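Side-chain contacts in export chaperone SatS (Mycobacterium tuberculosis H37Rv, PDB 6DNM), which acts as a chaperone for the SecA2 protein export pathway and is represented here by its C-terminal domain: residues V16-I21 with S72-Y77; Y31-Y36 with R57-Y62. All coordinates share one frame; numbering follows the deposited sequence.

Contact 1: V16-I21 with S72-Y77; sequences VGIDPI and SDLSTY
Thr76 grips the end of helix 12-16 at Val16. The helix closes there with a Schellman motif, and Gly17, with positive phi, is the first residue to leave helical geometry. Thr76 OG1 donates a hydrogen bond of 2.6 Å to Val16 O. The hydroxyl meets the oxygen at a C=O...donor angle of 133° and is tilted 19° from the carbonyl plane. It is put there by a first torsion of 43°, which sets OG1 between the backbone N and the carbonyl carbon of Thr76. This is the tight part. Val16 CB and Thr76 CB stand 3.9 Å apart beside the bond.

The other part is looser. Ile18 and Leu74 cross obliquely and meet by their methyl ends alone. Ile18 also touches Leu33 of strand 29-37 and Ile80 of helix 77-86, and Leu74 touches Cys35. Val16 and Ile18 are buried, whereas Thr76 and Leu74 keep some exposure to solvent. The turn carrying Leu74 and Thr76 is closed by a 3.0 Å bond from Tyr77 N to Leu74 O. At the apolar end, Ile18 CD1 lies 4.2 Å from Leu74 CD1.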
ATOM      1  N   VAL A  16      13.871   8.552  10.363  1.00 15.42           N
ATOM      2  CA  VAL A  16      13.653   9.271   9.107  1.00 14.83           C
ATOM      3  C   VAL A  16      12.181   9.535   8.821  1.00 14.39           C
ATOM      4  O   VAL A  16      11.865  10.330   7.926  1.00 15.08           O
ATOM      5  CB  VAL A  16      14.429   8.647   7.932  1.00 16.24           C
ATOM      6  CG1 VAL A  16      15.916   8.609   8.241  1.00 16.50           C
ATOM      7  CG2 VAL A  16      13.915   7.268   7.608  1.00 18.33           C
ATOM      8  N   GLY A  17      11.268   8.895   9.550  1.00 13.62           N
ATOM      9  CA  GLY A  17       9.850   9.167   9.405  1.00 13.76           C
ATOM     10  C   GLY A  17       9.235   8.637   8.134  1.00 14.02           C
ATOM     11  O   GLY A  17       8.160   9.089   7.739  1.00 16.00           O
ATOM     12  N   ILE A  18       9.891   7.685   7.480  1.00 14.07           N
ATOM     13  CA  ILE A  18       9.438   7.121   6.217  1.00 13.62           C
ATOM     14  C   ILE A  18       9.497   5.607   6.371  1.00 15.78           C
ATOM     15  O   ILE A  18      10.477   5.079   6.904  1.00 17.43           O
ATOM     16  CB  ILE A  18      10.331   7.610   5.054  1.00 14.20           C
ATOM     17  CG1 ILE A  18      10.208   9.137   4.894  1.00 14.79           C
ATOM     18  CG2 ILE A  18      10.000   6.893   3.756  1.00 16.29           C
ATOM     19  CD1 ILE A  18      11.294   9.794   4.039  1.00 16.28           C
ATOM     20  N   ASP A  19       8.437   4.911   5.931  1.00 15.77           N
ATOM     21  CA  ASP A  19       8.330   3.472   6.130  1.00 15.89           C
ATOM     22  C   ASP A  19       8.571   2.730   4.830  1.00 13.46           C
ATOM     23  O   ASP A  19       7.869   2.982   3.839  1.00 13.83           O
ATOM     24  CB  ASP A  19       6.920   3.089   6.612  1.00 19.72           C
ATOM     25  CG  ASP A  19       6.625   3.513   8.031  1.00 24.30           C
ATOM     26  OD1 ASP A  19       7.555   3.628   8.853  1.00 25.85           O
ATOM     27  OD2 ASP A  19       5.428   3.710   8.316  1.00 27.64           O
ATOM     28  N   PRO A  20       9.466   1.749   4.817  1.00 13.12           N
ATOM     29  CA  PRO A  20       9.423   0.740   3.751  1.00 13.19           C
ATOM     30  C   PRO A  20       8.173  -0.106   3.904  1.00 12.51           C
ATOM     31  O   PRO A  20       7.768  -0.454   5.014  1.00 12.78           O
ATOM     32  CB  PRO A  20      10.681  -0.102   4.008  1.00 13.98           C
ATOM     33  CG  PRO A  20      11.561   0.764   4.912  1.00 14.89           C
ATOM     34  CD  PRO A  20      10.581   1.533   5.752  1.00 14.22           C
ATOM     35  N   ILE A  21       7.531  -0.407   2.776  1.00 11.56           N
ATOM     36  CA  ILE A  21       6.332  -1.235   2.789  1.00 11.70           C
ATOM     37  C   ILE A  21       6.482  -2.366   1.781  1.00 10.85           C
ATOM     38  O   ILE A  21       7.251  -2.275   0.822  1.00 11.51           O
ATOM     39  CB  ILE A  21       5.023  -0.441   2.542  1.00 13.04           C
ATOM     40  CG1 ILE A  21       4.940   0.042   1.096  1.00 13.61           C
ATOM     41  CG2 ILE A  21       4.886   0.723   3.533  1.00 13.75           C
ATOM     42  CD1 ILE A  21       3.577   0.655   0.747  1.00 15.02           C
ATOM     43  N   SER A  72      11.752  13.476  -2.321  1.00 14.48           N
ATOM     44  CA  SER A  72      13.160  13.852  -2.359  1.00 15.19           C
ATOM     45  C   SER A  72      13.456  15.199  -1.707  1.00 15.85           C
ATOM     46  O   SER A  72      14.628  15.491  -1.462  1.00 17.74           O
ATOM     47  CB  SER A  72      13.681  13.836  -3.796  1.00 17.81           C
ATOM     48  OG  SER A  72      13.010  14.802  -4.577  1.00 19.68           O
ATOM     49  N   ASP A  73      12.441  16.009  -1.406  1.00 14.88           N
ATOM     50  CA  ASP A  73      12.641  17.264  -0.694  1.00 16.61           C
ATOM     51  C   ASP A  73      12.205  17.195   0.763  1.00 16.43           C
ATOM     52  O   ASP A  73      12.186  18.225   1.450  1.00 17.54           O
ATOM     53  CB  ASP A  73      11.950  18.408  -1.434  1.00 19.47           C
ATOM     54  CG  ASP A  73      12.497  18.587  -2.826  1.00 23.67           C
ATOM     55  OD1 ASP A  73      13.734  18.682  -2.950  1.00 25.04           O
ATOM     56  OD2 ASP A  73      11.705  18.617  -3.788  1.00 26.95           O
ATOM     57  N   LEU A  74      11.871  16.007   1.253  1.00 15.17           N
ATOM     58  CA  LEU A  74      11.609  15.859   2.676  1.00 14.61           C
ATOM     59  C   LEU A  74      12.918  15.984   3.442  1.00 15.29           C
ATOM     60  O   LEU A  74      13.987  15.613   2.948  1.00 16.12           O
ATOM     61  CB  LEU A  74      10.949  14.510   2.950  1.00 15.45           C
ATOM     62  CG  LEU A  74       9.582  14.351   2.271  1.00 16.59           C
ATOM     63  CD1 LEU A  74       9.028  12.961   2.541  1.00 17.38           C
ATOM     64  CD2 LEU A  74       8.602  15.422   2.722  1.00 19.74           C
ATOM     65  N   SER A  75      12.826  16.491   4.669  1.00 15.80           N
ATOM     66  CA  SER A  75      14.035  16.884   5.381  1.00 16.39           C
ATOM     67  C   SER A  75      14.934  15.704   5.732  1.00 17.38           C
ATOM     68  O   SER A  75      16.142  15.895   5.924  1.00 19.19           O
ATOM     69  CB  SER A  75      13.660  17.687   6.616  1.00 18.44           C
ATOM     70  OG  SER A  75      13.008  18.873   6.193  1.00 20.68           O
ATOM     71  N   THR A  76      14.388  14.493   5.807  1.00 15.79           N
ATOM     72  CA  THR A  76      15.171  13.308   6.124  1.00 15.60           C
ATOM     73  C   THR A  76      15.469  12.451   4.904  1.00 16.20           C
ATOM     74  O   THR A  76      16.064  11.377   5.050  1.00 17.67           O
ATOM     75  CB  THR A  76      14.454  12.465   7.183  1.00 17.38           C
ATOM     76  OG1 THR A  76      13.055  12.395   6.869  1.00 17.24           O
ATOM     77  CG2 THR A  76      14.643  13.071   8.560  1.00 18.76           C
ATOM     78  N   TYR A  77      15.066  12.885   3.703  1.00 16.02           N
ATOM     79  CA  TYR A  77      15.348  12.065   2.531  1.00 15.17           C
ATOM     80  C   TYR A  77      16.850  11.919   2.299  1.00 15.89           C
ATOM     81  O   TYR A  77      17.326  10.847   1.914  1.00 16.05           O
ATOM     82  CB  TYR A  77      14.649  12.602   1.280  1.00 16.07           C
ATOM     83  CG  TYR A  77      14.869  11.666   0.114  1.00 16.41           C
ATOM     84  CD1 TYR A  77      14.146  10.486   0.005  1.00 17.65           C
ATOM     85  CD2 TYR A  77      15.855  11.926  -0.841  1.00 17.27           C
ATOM     86  CE1 TYR A  77      14.365   9.606  -1.038  1.00 18.22           C
ATOM     87  CE2 TYR A  77      16.080  11.054  -1.898  1.00 17.95           C
ATOM     88  CZ  TYR A  77      15.328   9.889  -1.985  1.00 17.85           C
ATOM     89  OH  TYR A  77      15.526   9.003  -3.019  1.00 19.05           O
TER

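Contact 2: Y31-Y36 with R57-Y62; sequences YTLRCY and RALARY
Leu59 meets Tyr31 and Leu33 with a single methyl, CD2. The apolar contacts come first. Leu59 CD2 is 4.2 Å from Tyr31 CB, so it touches the root of the tyrosine and not its ring. The same methyl is 4.2 Å from Leu33 CD2. It thus lodges between two residues of the strand, with Thr32 between them in sequence. Leu59 already points at the strand from its CB; CG anti to the backbone N (chi1 174°) carries the branch onward to it. Leu33 leaves the strand to the side, but its methyl end swings nearer to the helix. Further apolar cover comes from Leu44 on Leu59 and from Leu63 and Pro20 on Leu33.

The backbone of the strand also takes part. Leu59 CD2 lies 4.3 Å from Thr32 O, a van der Waals approach only. This is helix-on-sheet packing. Helix 56-63 lies against strand 29-37, an inner strand of a mixed four-stranded sheet. The axes of segments 31-36 and 57-62 come within 8.6 Å and their directions differ by 52°. Thr32 and Leu59 have the nearest CA atoms, 7.1 Å apart.

No hydrogen bond joins the two segments. The polar ends of Tyr31 and Thr32 are bonded outside them. Thr32 points away from the helix, and its OG1 is hydrogen-bonded to Ser51 O. The Tyr31 ring also leads away, although its CB faces the helix; its OH is hydrogen-bonded to Gln22 NE2. With chi1 at -63°, Tyr31 CG stands anti to the carbonyl carbon, which turns the ring past Leu59 and leaves CB as the touching atom.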
ATOM      1  N   TYR A  31       8.195  -3.667  -3.239  1.00 13.50           N
ATOM      2  CA  TYR A  31       8.679  -2.825  -2.154  1.00 12.84           C
ATOM      3  C   TYR A  31       8.656  -1.373  -2.603  1.00 12.24           C
ATOM      4  O   TYR A  31       8.935  -1.067  -3.767  1.00 13.49           O
ATOM      5  CB  TYR A  31      10.109  -3.223  -1.745  1.00 13.61           C
ATOM      6  CG  TYR A  31      10.115  -4.630  -1.213  1.00 13.87           C
ATOM      7  CD1 TYR A  31       9.871  -4.884   0.135  1.00 14.85           C
ATOM      8  CD2 TYR A  31      10.281  -5.723  -2.074  1.00 14.69           C
ATOM      9  CE1 TYR A  31       9.835  -6.175   0.621  1.00 14.83           C
ATOM     10  CE2 TYR A  31      10.229  -7.022  -1.599  1.00 15.14           C
ATOM     11  CZ  TYR A  31      10.016  -7.239  -0.250  1.00 15.61           C
ATOM     12  OH  TYR A  31       9.957  -8.524   0.221  1.00 17.44           O
ATOM     13  N   THR A  32       8.317  -0.481  -1.680  1.00 11.99           N
ATOM     14  CA  THR A  32       8.382   0.958  -1.918  1.00 12.42           C
ATOM     15  C   THR A  32       8.464   1.649  -0.563  1.00 11.33           C
ATOM     16  O   THR A  32       8.587   0.987   0.476  1.00 12.23           O
ATOM     17  CB  THR A  32       7.222   1.447  -2.805  1.00 12.43           C
ATOM     18  OG1 THR A  32       7.448   2.815  -3.183  1.00 14.26           O
ATOM     19  CG2 THR A  32       5.872   1.347  -2.093  1.00 13.00           C
ATOM     20  N   LEU A  33       8.420   2.984  -0.571  1.00 11.46           N
ATOM     21  CA  LEU A  33       8.425   3.783   0.648  1.00 11.60           C
ATOM     22  C   LEU A  33       7.148   4.604   0.732  1.00 12.85           C
ATOM     23  O   LEU A  33       6.605   5.048  -0.288  1.00 13.27           O
ATOM     24  CB  LEU A  33       9.608   4.767   0.690  1.00 12.66           C
ATOM     25  CG  LEU A  33      11.015   4.179   0.537  1.00 12.55           C
ATOM     26  CD1 LEU A  33      12.061   5.285   0.563  1.00 13.00           C
ATOM     27  CD2 LEU A  33      11.307   3.151   1.626  1.00 13.01           C
ATOM     28  N   ARG A  34       6.681   4.823   1.963  1.00 13.29           N
ATOM     29  CA  ARG A  34       5.500   5.638   2.200  1.00 14.92           C
ATOM     30  C   ARG A  34       5.663   6.398   3.506  1.00 15.08           C
ATOM     31  O   ARG A  34       6.186   5.861   4.486  1.00 15.85           O
ATOM     32  CB  ARG A  34       4.254   4.758   2.302  1.00 15.79           C
ATOM     33  CG  ARG A  34       2.945   5.550   2.478  1.00 18.02           C
ATOM     34  CD  ARG A  34       2.380   5.416   3.898  1.00 21.72           C
ATOM     35  NE  ARG A  34       2.305   4.007   4.248  1.00 24.10           N
ATOM     36  CZ  ARG A  34       2.176   3.487   5.464  1.00 26.80           C
ATOM     37  NH1 ARG A  34       2.133   2.187   5.619  1.00 25.02           N
ATOM     38  NH2 ARG A  34       2.080   4.246   6.534  1.00 31.20           N
ATOM     39  N   CYS A  35       5.207   7.648   3.512  1.00 14.36           N
ATOM     40  CA  CYS A  35       5.163   8.447   4.727  1.00 15.57           C
ATOM     41  C   CYS A  35       3.853   9.217   4.759  1.00 15.07           C
ATOM     42  O   CYS A  35       3.048   9.155   3.824  1.00 15.34           O
ATOM     43  CB  CYS A  35       6.343   9.418   4.806  1.00 16.30           C
ATOM     44  SG  CYS A  35       6.278  10.725   3.582  1.00 19.03           S
ATOM     45  N   TYR A  36       3.637   9.953   5.842  1.00 16.04           N
ATOM     46  CA  TYR A  36       2.507  10.863   5.957  1.00 17.16           C
ATOM     47  C   TYR A  36       3.032  12.256   6.259  1.00 18.82           C
ATOM     48  O   TYR A  36       3.889  12.427   7.133  1.00 19.87           O
ATOM     49  CB  TYR A  36       1.558  10.414   7.056  1.00 18.06           C
ATOM     50  CG  TYR A  36       1.007   9.035   6.810  1.00 17.51           C
ATOM     51  CD1 TYR A  36      -0.077   8.823   5.956  1.00 17.27           C
ATOM     52  CD2 TYR A  36       1.587   7.938   7.407  1.00 18.09           C
ATOM     53  CE1 TYR A  36      -0.579   7.538   5.728  1.00 17.30           C
ATOM     54  CE2 TYR A  36       1.101   6.678   7.193  1.00 18.00           C
ATOM     55  CZ  TYR A  36       0.028   6.465   6.348  1.00 17.80           C
ATOM     56  OH  TYR A  36      -0.438   5.175   6.145  1.00 18.42           O
ATOM     57  N   ARG A  57      17.025  -4.984  -2.637  1.00 18.56           N
ATOM     58  CA  ARG A  57      18.259  -4.538  -3.282  1.00 18.66           C
ATOM     59  C   ARG A  57      17.968  -3.550  -4.405  1.00 17.31           C
ATOM     60  O   ARG A  57      18.671  -2.545  -4.557  1.00 17.93           O
ATOM     61  CB  ARG A  57      19.052  -5.735  -3.814  1.00 21.36           C
ATOM     62  CG  ARG A  57      20.387  -5.359  -4.456  1.00 24.17           C
ATOM     63  CD  ARG A  57      21.307  -6.569  -4.647  1.00 27.28           C
ATOM     64  NE  ARG A  57      21.093  -7.232  -5.934  1.00 28.58           N
ATOM     65  CZ  ARG A  57      21.799  -8.275  -6.360  1.00 28.80           C
ATOM     66  NH1 ARG A  57      22.772  -8.773  -5.605  1.00 28.13           N
ATOM     67  NH2 ARG A  57      21.542  -8.819  -7.546  1.00 28.12           N
ATOM     68  N   ALA A  58      16.935  -3.824  -5.205  1.00 16.79           N
ATOM     69  CA  ALA A  58      16.587  -2.916  -6.288  1.00 16.00           C
ATOM     70  C   ALA A  58      16.178  -1.556  -5.739  1.00 14.92           C
ATOM     71  O   ALA A  58      16.570  -0.517  -6.280  1.00 15.41           O
ATOM     72  CB  ALA A  58      15.474  -3.530  -7.141  1.00 16.96           C
ATOM     73  N   LEU A  59      15.383  -1.546  -4.663  1.00 13.78           N
ATOM     74  CA  LEU A  59      15.000  -0.296  -4.016  1.00 13.47           C
ATOM     75  C   LEU A  59      16.225   0.456  -3.503  1.00 13.47           C
ATOM     76  O   LEU A  59      16.364   1.665  -3.721  1.00 14.17           O
ATOM     77  CB  LEU A  59      14.015  -0.605  -2.884  1.00 13.36           C
ATOM     78  CG  LEU A  59      13.580   0.549  -1.967  1.00 13.11           C
ATOM     79  CD1 LEU A  59      13.079   1.757  -2.760  1.00 14.15           C
ATOM     80  CD2 LEU A  59      12.532   0.075  -0.949  1.00 14.43           C
ATOM     81  N   ALA A  60      17.143  -0.250  -2.839  1.00 14.49           N
ATOM     82  CA  ALA A  60      18.349   0.396  -2.330  1.00 15.19           C
ATOM     83  C   ALA A  60      19.195   0.978  -3.460  1.00 16.05           C
ATOM     84  O   ALA A  60      19.773   2.063  -3.313  1.00 17.31           O
ATOM     85  CB  ALA A  60      19.159  -0.595  -1.495  1.00 16.50           C
ATOM     86  N   ARG A  61      19.281   0.274  -4.598  1.00 15.70           N
ATOM     87  CA  ARG A  61      20.030   0.798  -5.741  1.00 15.16           C
ATOM     88  C   ARG A  61      19.412   2.090  -6.250  1.00 14.76           C
ATOM     89  O   ARG A  61      20.125   3.049  -6.571  1.00 17.25           O
ATOM     90  CB  ARG A  61      20.036  -0.222  -6.877  1.00 17.42           C
ATOM     91  CG  ARG A  61      20.965  -1.373  -6.671  1.00 20.71           C
ATOM     92  CD  ARG A  61      22.376  -0.956  -6.881  1.00 22.70           C
ATOM     93  NE  ARG A  61      23.263  -2.095  -6.711  1.00 22.86           N
ATOM     94  CZ  ARG A  61      24.435  -2.027  -6.097  1.00 23.45           C
ATOM     95  NH1 ARG A  61      24.846  -0.873  -5.594  1.00 24.92           N
ATOM     96  NH2 ARG A  61      25.183  -3.111  -5.984  1.00 21.92           N
ATOM     97  N   TYR A  62      18.084   2.120  -6.352  1.00 13.96           N
ATOM     98  CA  TYR A  62      17.393   3.322  -6.790  1.00 14.27           C
ATOM     99  C   TYR A  62      17.657   4.481  -5.837  1.00 14.29           C
ATOM    100  O   TYR A  62      17.927   5.608  -6.274  1.00 14.93           O
ATOM    101  CB  TYR A  62      15.896   3.021  -6.877  1.00 14.47           C
ATOM    102  CG  TYR A  62      15.041   4.194  -7.290  1.00 15.02           C
ATOM    103  CD1 TYR A  62      14.775   4.447  -8.629  1.00 16.44           C
ATOM    104  CD2 TYR A  62      14.481   5.042  -6.335  1.00 16.40           C
ATOM    105  CE1 TYR A  62      13.985   5.518  -9.010  1.00 18.26           C
ATOM    106  CE2 TYR A  62      13.698   6.122  -6.705  1.00 18.05           C
ATOM    107  CZ  TYR A  62      13.448   6.355  -8.044  1.00 18.55           C
ATOM    108  OH  TYR A  62      12.662   7.431  -8.414  1.00 21.69           O
TER

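From the N terminus, helix 12-16 leads into residues 16-21 and strand 19-24. The chain then turns back as strand 29-37, which carries the first half of contact 2. Strands 40-43, 45-46 and 49-52 follow before helix 56-63, where contact 2 closes its loop. The chain continues to residues 72-77, and contact 1 closes the wider loop. Contact 2 lies wholly within the span of contact 1, and the two do not cross. Contact 1 ties the end of helix 12-16 to the loop before helix 77-86. Contact 2 ties helix 56-63 to strand 29-37 of the four-stranded sheet. The antiparallel strands join them directly: Asp19 N is 2.8 Å from Arg34 O, a probable hydrogen bond.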